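PDB 3N4P: tripartite terminase subunit 3 from Human herpesvirus 5, which forms part of the molecular motor that drives viral DNA into empty capsids and carries, in this C-terminal domain, the nuclease of the packaging machinery. Local coordinates for residues 189-194 / 264-269. Numbering follows the deposited sequence.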
loop_
_atom_site.group_PDB
_atom_site.type_symbol
_atom_site.label_atom_id
_atom_site.label_comp_id
_atom_site.label_asym_id
_atom_site.label_seq_id
_atom_site.Cartn_x
_atom_site.Cartn_y
_atom_site.Cartn_z
ATOM N N ALA B 189 22.737 -1.176 -18.435
ATOM C CA ALA B 189 23.405 -0.627 -17.245
ATOM C C ALA B 189 22.641 0.614 -16.744
ATOM O O ALA B 189 22.263 0.674 -15.600
ATOM C CB ALA B 189 24.817 -0.353 -17.507
ATOM N N LEU B 190 22.331 1.562 -17.628
ATOM C CA LEU B 190 21.554 2.759 -17.216
ATOM C C LEU B 190 20.234 2.386 -16.507
ATOM O O LEU B 190 19.897 2.916 -15.421
ATOM C CB LEU B 190 21.240 3.640 -18.431
ATOM C CG LEU B 190 22.394 4.065 -19.322
ATOM C CD1 LEU B 190 21.966 5.118 -20.367
ATOM C CD2 LEU B 190 23.559 4.563 -18.470
ATOM N N ALA B 191 19.496 1.483 -17.152
ATOM C CA ALA B 191 18.249 0.951 -16.605
ATOM C C ALA B 191 18.408 0.308 -15.223
ATOM O O ALA B 191 17.726 0.696 -14.289
ATOM C CB ALA B 191 17.491 -0.021 -17.661
ATOM N N VAL B 192 19.374 -0.586 -15.058
ATOM C CA VAL B 192 19.590 -1.220 -13.758
ATOM C C VAL B 192 19.897 -0.163 -12.703
ATOM O O VAL B 192 19.215 -0.060 -11.649
ATOM C CB VAL B 192 20.671 -2.324 -13.876
ATOM C CG1 VAL B 192 21.300 -2.642 -12.529
ATOM C CG2 VAL B 192 20.021 -3.580 -14.460
ATOM N N GLU B 193 20.907 0.648 -12.997
ATOM C CA GLU B 193 21.318 1.698 -12.095
ATOM C C GLU B 193 20.202 2.705 -11.788
ATOM O O GLU B 193 20.067 3.130 -10.662
ATOM C CB GLU B 193 22.557 2.379 -12.663
ATOM C CG GLU B 193 23.013 3.517 -11.860
ATOM C CD GLU B 193 23.957 3.142 -10.706
ATOM O OE1 GLU B 193 23.508 3.122 -9.521
ATOM O OE2 GLU B 193 25.147 2.879 -11.000
ATOM N N GLN B 194 19.431 3.115 -12.780
ATOM C CA GLN B 194 18.239 3.943 -12.526
ATOM C C GLN B 194 17.144 3.252 -11.633
ATOM O O GLN B 194 16.544 3.876 -10.752
ATOM C CB GLN B 194 17.571 4.401 -13.858
ATOM C CG GLN B 194 16.285 5.211 -13.566
ATOM C CD GLN B 194 15.336 5.396 -14.723
ATOM O OE1 GLN B 194 14.502 4.513 -15.047
ATOM N NE2 GLN B 194 15.415 6.570 -15.327
ATOM N N ALA B 264 10.590 -2.070 -18.435
ATOM C CA ALA B 264 9.347 -1.339 -18.629
ATOM C C ALA B 264 9.455 0.035 -17.958
ATOM O O ALA B 264 9.044 1.038 -18.545
ATOM C CB ALA B 264 8.136 -2.129 -18.111
ATOM N N THR B 265 9.992 0.092 -16.746
ATOM C CA THR B 265 10.089 1.375 -16.035
ATOM C C THR B 265 11.002 2.352 -16.778
ATOM O O THR B 265 10.638 3.501 -16.988
ATOM C CB THR B 265 10.498 1.187 -14.538
ATOM O OG1 THR B 265 11.791 0.564 -14.440
ATOM C CG2 THR B 265 9.501 0.274 -13.848
ATOM N N TYR B 266 12.156 1.871 -17.222
ATOM C CA TYR B 266 13.081 2.606 -18.042
ATOM C C TYR B 266 12.491 3.179 -19.360
ATOM O O TYR B 266 12.755 4.352 -19.709
ATOM C CB TYR B 266 14.229 1.676 -18.378
ATOM C CG TYR B 266 15.374 2.304 -19.112
ATOM C CD1 TYR B 266 16.186 3.269 -18.475
ATOM C CD2 TYR B 266 15.686 1.913 -20.424
ATOM C CE1 TYR B 266 17.252 3.851 -19.115
ATOM C CE2 TYR B 266 16.786 2.487 -21.083
ATOM C CZ TYR B 266 17.551 3.466 -20.415
ATOM O OH TYR B 266 18.635 4.061 -21.016
ATOM N N LEU B 267 11.720 2.382 -20.115
ATOM C CA LEU B 267 11.252 2.926 -21.365
ATOM C C LEU B 267 10.065 3.856 -21.150
ATOM O O LEU B 267 9.605 4.454 -22.095
ATOM C CB LEU B 267 10.912 1.863 -22.385
ATOM C CG LEU B 267 11.797 0.933 -23.220
ATOM C CD1 LEU B 267 13.285 1.294 -23.361
ATOM C CD2 LEU B 267 11.613 -0.467 -22.788
ATOM N N CYS B 268 9.559 3.965 -19.925
ATOM C CA CYS B 268 8.674 5.099 -19.553
ATOM C C CYS B 268 9.130 6.531 -19.970
ATOM O O CYS B 268 8.284 7.323 -20.396
ATOM C CB CYS B 268 8.322 5.116 -18.052
ATOM S SG CYS B 268 6.687 4.423 -17.537
ATOM N N ASP B 269 10.414 6.898 -19.869
ATOM C CA ASP B 269 10.770 8.305 -20.170
ATOM C C ASP B 269 10.615 8.733 -21.641
ATOM O O ASP B 269 10.624 7.917 -22.527
ATOM C CB ASP B 269 12.149 8.703 -19.688
ATOM C CG ASP B 269 12.290 10.240 -19.577
ATOM O OD1 ASP B 269 11.689 10.804 -18.632
ATOM O OD2 ASP B 269 12.946 10.891 -20.448
#
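The ring of Tyr266 lies against Ala191 in an aromatic-to-helix packing contact, where the C-terminal part of helix 256-267 meets helix 187-200 in the terminase nuclease domain. The Ala191 methyl, CB, stands over one ring face, 3.7 Å from the centroid and 23° off the ring normal, a CH-pi contact displaced toward the rim; its nearest ring atom is Tyr266 CG at 3.5 Å. Alanine suits this spot because its short side chain lets the ring settle almost onto the helix backbone: Tyr266 CD1 comes within 3.6 Å of Ala191 CA, and the two CA atoms are 5.6 Å apart. Tyr266 reaches across because its CG is turned opposite the backbone N (chi1 -174°), directing the ring at helix 187-200.

Two longer side chains border the ring. Leu190, one residue earlier, lays its CB and CD1 obliquely against the phenol end, with CD1 3.6 Å from Tyr266 OH. One helical turn beyond Leu190, the extended chain of Gln194 brings its amide to the ring edge, where OE1 lies near the ring plane, 4.0 Å from Tyr266 CD1. The amide and ring planes are inclined by 63°, so the amide does not stack, and OE1 comes up only loosely, making no hydrogen bond to the tyrosine. An amide fits this partly exposed margin, as the apolar alanine fits the buried middle.

Helix 187-200 belongs to the region required for interaction with UL56 and DNA packaging, and Tyr266 lies about 11 Å, side chain to side chain, from the magnesium ligand Glu139. Around the contact, Ala191 also packs on Ile262 and Met263, the Tyr266 ring meets that of His272, and Thr265 touches Phe195 of helix 187-200, while Ala264 packs on Tyr66 of strand 62-67 and Val85 of strand 80-88, which puts helix 256-267 between its partner helix and the central sheet.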